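Local coordinates for MetRS related protein (Pyrococcus horikoshii, PDB 2CWP) that probably binds tRNA through an OB-fold domain related to that of methionyl-tRNA synthetases, and is predicted to serve in methionyl-tRNA formation, at residues V22-K27 and K36-F41; K65-V70 and I99-E104. All blocks are in the same frame, centred on the assembly; numbering follows the deposited sequence.

Interaction 1 of 2, residues V22-K27 and K36-F41; sequences VKKAEK and KLIVDF
Ile38 and Lys24 face each other as a hydrogen-bonded antiparallel pair, as do Glu26 and Lys36. Ile38 N gives a bond to Lys24 O at 2.9 Å. Glu26 and Lys36 exchange two backbone bonds, and the one from Lys36 N to Glu26 O is nearly straight (168°). CA-H...O contacts run from Leu37 CA to Lys24 O and from Ala25 CA to Lys36 O.

At Ile38 the pairing changes step. Lys23 N bonds Ile38 O at 2.8 Å, and Lys24 N reaches the same oxygen only weakly, at 3.5 Å. This is a classic beta bulge in the hairpin of strands 17-27 and 35-40, part of the OB-fold, putative tRNA-binding domain.

The apolar contacts centre on Leu37. Leu37 CD2 presses on Ala25 CB at 3.4 Å, tight for two carbons. Leu37 CD2 also meets Val22 CG1 at 3.9 Å. Val22 holds CG1 anti to its N (chi1 178°), which brings this methyl to Leu37. Phe68 of strand 65-69 also touches Val22 and Leu37.

Lys23 and Asp40 run side by side, with Lys23 NZ 4.5 Å from Asp40 OD2, too far for a salt bridge. Asp40 OD1 instead accepts a bond from Gly42 N.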
loop_
_atom_site.group_PDB
_atom_site.type_symbol
_atom_site.label_atom_id
_atom_site.label_comp_id
_atom_site.label_asym_id
_atom_site.label_seq_id
_atom_site.Cartn_x
_atom_site.Cartn_y
_atom_site.Cartn_z
ATOM N N VAL A 22 8.858 -2.233 -0.181
ATOM C CA VAL A 22 8.332 -3.535 -0.578
ATOM C C VAL A 22 9.471 -4.553 -0.684
ATOM O O VAL A 22 10.235 -4.540 -1.644
ATOM C CB VAL A 22 7.592 -3.443 -1.930
ATOM C CG1 VAL A 22 7.101 -4.830 -2.359
ATOM C CG2 VAL A 22 6.423 -2.469 -1.802
ATOM N N LYS A 23 9.586 -5.413 0.320
ATOM C CA LYS A 23 10.632 -6.431 0.349
ATOM C C LYS A 23 10.322 -7.526 -0.665
ATOM O O LYS A 23 11.197 -7.969 -1.403
ATOM C CB LYS A 23 10.739 -7.040 1.740
ATOM C CG LYS A 23 11.303 -6.100 2.788
ATOM C CD LYS A 23 12.759 -5.792 2.497
ATOM C CE LYS A 23 13.544 -5.604 3.787
ATOM N NZ LYS A 23 14.988 -5.368 3.500
ATOM N N LYS A 24 9.066 -7.949 -0.697
ATOM C CA LYS A 24 8.637 -8.979 -1.623
ATOM C C LYS A 24 7.194 -8.745 -2.047
ATOM O O LYS A 24 6.385 -8.192 -1.291
ATOM C CB LYS A 24 8.769 -10.365 -0.986
ATOM C CG LYS A 24 8.182 -11.460 -1.860
ATOM C CD LYS A 24 8.631 -12.844 -1.451
ATOM C CE LYS A 24 8.348 -13.811 -2.578
ATOM N NZ LYS A 24 9.398 -14.852 -2.660
ATOM N N ALA A 25 6.881 -9.181 -3.259
ATOM C CA ALA A 25 5.549 -9.032 -3.822
ATOM C C ALA A 25 5.253 -10.211 -4.742
ATOM O O ALA A 25 6.021 -10.493 -5.667
ATOM C CB ALA A 25 5.471 -7.721 -4.604
ATOM N N GLU A 26 4.153 -10.907 -4.486
ATOM C CA GLU A 26 3.781 -12.043 -5.325
ATOM C C GLU A 26 2.276 -12.184 -5.426
ATOM O O GLU A 26 1.553 -11.960 -4.457
ATOM C CB GLU A 26 4.383 -13.348 -4.785
ATOM C CG GLU A 26 4.165 -13.570 -3.293
ATOM C CD GLU A 26 4.443 -15.007 -2.865
ATOM O OE1 GLU A 26 5.442 -15.588 -3.351
ATOM O OE2 GLU A 26 3.665 -15.544 -2.038
ATOM N N LYS A 27 1.807 -12.565 -6.609
ATOM C CA LYS A 27 0.382 -12.725 -6.828
ATOM C C LYS A 27 -0.155 -13.738 -5.830
ATOM O O LYS A 27 0.552 -14.667 -5.448
ATOM C CB LYS A 27 0.104 -13.213 -8.257
ATOM C CG LYS A 27 0.623 -12.302 -9.364
ATOM C CD LYS A 27 -0.031 -12.640 -10.711
ATOM C CE LYS A 27 -1.553 -12.492 -10.621
ATOM N NZ LYS A 27 -2.238 -12.457 -11.933
ATOM N N LYS A 36 0.251 -10.013 -2.815
ATOM C CA LYS A 36 0.624 -9.962 -1.408
ATOM C C LYS A 36 1.970 -9.271 -1.314
ATOM O O LYS A 36 2.897 -9.602 -2.056
ATOM C CB LYS A 36 0.741 -11.366 -0.813
ATOM C CG LYS A 36 0.924 -11.370 0.704
ATOM C CD LYS A 36 0.875 -12.787 1.272
ATOM C CE LYS A 36 2.262 -13.393 1.413
ATOM N NZ LYS A 36 3.028 -12.747 2.510
ATOM N N LEU A 37 2.070 -8.297 -0.417
ATOM C CA LEU A 37 3.311 -7.567 -0.237
ATOM C C LEU A 37 3.835 -7.740 1.177
ATOM O O LEU A 37 3.063 -7.813 2.131
ATOM C CB LEU A 37 3.090 -6.070 -0.471
ATOM C CG LEU A 37 2.412 -5.592 -1.756
ATOM C CD1 LEU A 37 1.915 -4.148 -1.566
ATOM C CD2 LEU A 37 3.386 -5.707 -2.914
ATOM N N ILE A 38 5.151 -7.812 1.309
ATOM C CA ILE A 38 5.769 -7.897 2.622
ATOM C C ILE A 38 6.489 -6.559 2.646
ATOM O O ILE A 38 7.455 -6.336 1.900
ATOM C CB ILE A 38 6.776 -9.047 2.719
ATOM C CG1 ILE A 38 6.048 -10.377 2.517
ATOM C CG2 ILE A 38 7.481 -8.999 4.076
ATOM C CD1 ILE A 38 6.968 -11.582 2.475
ATOM N N VAL A 39 6.006 -5.665 3.499
ATOM C CA VAL A 39 6.541 -4.312 3.569
ATOM C C VAL A 39 7.284 -3.993 4.848
ATOM O O VAL A 39 6.785 -4.234 5.951
ATOM C CB VAL A 39 5.385 -3.324 3.379
ATOM C CG1 VAL A 39 5.898 -1.898 3.261
ATOM C CG2 VAL A 39 4.583 -3.750 2.157
ATOM N N ASP A 40 8.479 -3.438 4.680
ATOM C CA ASP A 40 9.345 -3.052 5.785
ATOM C C ASP A 40 9.145 -1.569 6.100
ATOM O O ASP A 40 9.468 -0.726 5.269
ATOM C CB ASP A 40 10.808 -3.299 5.382
ATOM C CG ASP A 40 11.802 -2.915 6.475
ATOM O OD1 ASP A 40 11.826 -1.749 6.913
ATOM O OD2 ASP A 40 12.577 -3.789 6.897
ATOM N N PHE A 41 8.604 -1.258 7.276
ATOM C CA PHE A 41 8.402 0.136 7.711
ATOM C C PHE A 41 9.468 0.582 8.716
ATOM O O PHE A 41 9.262 1.539 9.471
ATOM C CB PHE A 41 7.028 0.332 8.357
ATOM C CG PHE A 41 5.888 0.149 7.412
ATOM C CD1 PHE A 41 5.256 -1.080 7.292
ATOM C CD2 PHE A 41 5.456 1.201 6.619
ATOM C CE1 PHE A 41 4.211 -1.261 6.401
ATOM C CE2 PHE A 41 4.415 1.033 5.724
ATOM C CZ PHE A 41 3.788 -0.204 5.612
#

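Interaction 2 of 2, residues K65-V70 and I99-E104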
loop_
_atom_site.group_PDB
_atom_site.type_symbol
_atom_site.label_atom_id
_atom_site.label_comp_id
_atom_site.label_asym_id
_atom_site.label_seq_id
_atom_site.Cartn_x
_atom_site.Cartn_y
_atom_site.Cartn_z
ATOM N N LYS A 65 9.771 1.946 -2.624
ATOM C CA LYS A 65 9.101 2.510 -1.460
ATOM C C LYS A 65 7.794 3.148 -1.929
ATOM O O LYS A 65 7.750 3.749 -3.010
ATOM C CB LYS A 65 9.970 3.585 -0.803
ATOM C CG LYS A 65 11.263 3.042 -0.224
ATOM C CD LYS A 65 12.043 4.114 0.516
ATOM C CE LYS A 65 13.364 3.545 0.996
ATOM N NZ LYS A 65 14.185 4.565 1.690
ATOM N N PHE A 66 6.749 3.026 -1.111
ATOM C CA PHE A 66 5.442 3.599 -1.418
ATOM C C PHE A 66 4.763 4.075 -0.135
ATOM O O PHE A 66 5.237 3.806 0.975
ATOM C CB PHE A 66 4.512 2.569 -2.069
ATOM C CG PHE A 66 5.035 1.998 -3.341
ATOM C CD1 PHE A 66 5.728 0.791 -3.339
ATOM C CD2 PHE A 66 4.861 2.675 -4.541
ATOM C CE1 PHE A 66 6.247 0.261 -4.531
ATOM C CE2 PHE A 66 5.374 2.156 -5.735
ATOM C CZ PHE A 66 6.069 0.947 -5.728
ATOM N N ILE A 67 3.641 4.767 -0.312
ATOM C CA ILE A 67 2.855 5.260 0.800
ATOM C C ILE A 67 1.860 4.170 1.167
ATOM O O ILE A 67 1.233 3.582 0.289
ATOM C CB ILE A 67 2.055 6.474 0.399
ATOM C CG1 ILE A 67 2.990 7.541 -0.171
ATOM C CG2 ILE A 67 1.246 6.954 1.592
ATOM C CD1 ILE A 67 2.242 8.653 -0.915
ATOM N N PHE A 68 1.709 3.905 2.453
ATOM C CA PHE A 68 0.773 2.884 2.919
ATOM C C PHE A 68 -0.005 3.417 4.122
ATOM O O PHE A 68 0.583 4.075 4.993
ATOM C CB PHE A 68 1.514 1.616 3.394
ATOM C CG PHE A 68 2.274 0.884 2.317
ATOM C CD1 PHE A 68 3.570 1.260 1.979
ATOM C CD2 PHE A 68 1.709 -0.229 1.688
ATOM C CE1 PHE A 68 4.313 0.533 1.026
ATOM C CE2 PHE A 68 2.429 -0.962 0.741
ATOM C CZ PHE A 68 3.739 -0.581 0.410
ATOM N N VAL A 69 -1.313 3.153 4.168
ATOM C CA VAL A 69 -2.129 3.537 5.324
ATOM C C VAL A 69 -1.937 2.328 6.246
ATOM O O VAL A 69 -2.285 1.216 5.852
ATOM C CB VAL A 69 -3.627 3.606 5.001
ATOM C CG1 VAL A 69 -4.359 4.188 6.187
ATOM C CG2 VAL A 69 -3.876 4.426 3.778
ATOM N N VAL A 70 -1.417 2.541 7.457
ATOM C CA VAL A 70 -1.125 1.443 8.382
ATOM C C VAL A 70 -1.939 1.272 9.678
ATOM O O VAL A 70 -1.682 0.333 10.446
ATOM C CB VAL A 70 0.365 1.470 8.798
ATOM C CG1 VAL A 70 1.255 1.402 7.558
ATOM C CG2 VAL A 70 0.663 2.734 9.608
ATOM N N ILE A 99 2.621 5.360 -7.213
ATOM C CA ILE A 99 3.161 6.630 -6.749
ATOM C C ILE A 99 4.343 6.230 -5.872
ATOM O O ILE A 99 4.206 6.042 -4.651
ATOM C CB ILE A 99 2.153 7.442 -5.877
ATOM C CG1 ILE A 99 0.912 7.815 -6.697
ATOM C CG2 ILE A 99 2.834 8.720 -5.345
ATOM C CD1 ILE A 99 -0.183 8.494 -5.863
ATOM N N PRO A 100 5.517 6.045 -6.486
ATOM C CA PRO A 100 6.650 5.671 -5.633
ATOM C C PRO A 100 7.134 6.872 -4.807
ATOM O O PRO A 100 6.971 8.020 -5.209
ATOM C CB PRO A 100 7.708 5.199 -6.641
ATOM C CG PRO A 100 7.413 6.056 -7.875
ATOM C CD PRO A 100 5.876 6.005 -7.917
ATOM N N VAL A 101 7.709 6.588 -3.643
ATOM C CA VAL A 101 8.270 7.612 -2.766
ATOM C C VAL A 101 9.755 7.725 -3.181
ATOM O O VAL A 101 10.368 6.718 -3.535
ATOM C CB VAL A 101 8.158 7.135 -1.291
ATOM C CG1 VAL A 101 8.906 8.055 -0.356
ATOM C CG2 VAL A 101 6.676 7.028 -0.906
ATOM N N PRO A 102 10.347 8.938 -3.177
ATOM C CA PRO A 102 11.770 9.033 -3.571
ATOM C C PRO A 102 12.633 8.066 -2.736
ATOM O O PRO A 102 12.336 7.802 -1.569
ATOM C CB PRO A 102 12.115 10.493 -3.288
ATOM C CG PRO A 102 10.813 11.189 -3.462
ATOM C CD PRO A 102 9.827 10.258 -2.798
ATOM N N GLU A 103 13.703 7.551 -3.328
ATOM C CA GLU A 103 14.564 6.592 -2.632
ATOM C C GLU A 103 15.172 7.146 -1.338
ATOM O O GLU A 103 15.407 6.395 -0.387
ATOM C CB GLU A 103 15.679 6.114 -3.564
ATOM C CG GLU A 103 15.991 4.646 -3.433
ATOM C CD GLU A 103 15.003 3.776 -4.185
ATOM O OE1 GLU A 103 13.797 3.788 -3.845
ATOM O OE2 GLU A 103 15.438 3.079 -5.128
ATOM N N GLU A 104 15.391 8.458 -1.303
ATOM C CA GLU A 104 15.965 9.140 -0.147
ATOM C C GLU A 104 15.126 9.070 1.132
ATOM O O GLU A 104 15.675 9.062 2.235
ATOM C CB GLU A 104 16.185 10.625 -0.459
ATOM C CG GLU A 104 17.239 10.964 -1.500
ATOM C CD GLU A 104 16.892 10.466 -2.899
ATOM O OE1 GLU A 104 15.685 10.313 -3.203
ATOM O OE2 GLU A 104 17.834 10.240 -3.699
HETATM O O HOH W 1 10.948 4.050 -4.442
HETATM O O HOH W 2 2.465 5.331 -2.812
#
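Lys65 stretches alongside the 99-104 loop and ends at the carbonyl of Glu103. Its chain is extended beyond CG, with chi2 to chi4 all near 180°, and this carries Lys65 NZ to Glu103 O at 3.0 Å. The ammonium group comes in tilted 31° from the Glu103 carbonyl plane. Val105 O is a second acceptor for NZ. A leucine in place of Lys65 would probably leave the carbonyls of Glu103 and Val105 without this shared donor and the loop less firmly tied to the strand.

At the base of the same side chain, Lys65 CB lies against Val101 CB. Val101 N bonds Lys65 O at 2.9 Å. The bond is almost straight at the hydrogen (173°), but the donor sits above the carbonyl plane.

The Val101 side chain crosses that of Ile67 at about a right angle, with Val101 CG2 3.8 Å from Ile67 CG1. The same methyl packs on the backbone of Phe66.

The Phe66 ring turns its edge to Ile99 O, which lies near the ring plane, 3.4 Å from Phe66 CD2. Phe66 CE2 meets Pro100 CB at 3.9 Å, the two side chains crossing obliquely.

Two waters bridge the segments. One accepts a hydrogen bond from Lys65 N and donates to Val101 O and Glu103 OE1. The other accepts from Ile67 N and donates to Ile99 O at 2.6 Å.

The arrangement is a loop of no regular structure laid against the start of strand 65-69 of the OB-fold sheet, held by a few direct bonds and two waters at the surface of the domain.

The centres of interactions 1 and 2 lie about 12 Å apart, and both reach one antiparallel sheet, in which strands 17-27 and 65-69 are neighbours. Interaction 1 closes in the chain before interaction 2 opens. Their segments meet through apolar side chains. Val22 CG2 packs on Phe66 CD1 at 3.7 Å, and Val39 CG1 reaches Phe68 CE1 at the same distance. Phe41 CZ touches Val70 CG1 at 3.6 Å, and the rings of Phe41 and Phe68 meet edge-to-face. The hairpin and strand 65-69 thus share the OB-fold interior, while the 99-104 loop lies against the start of that strand. No tRNA is present, so neither contact can be placed against a bound ligand.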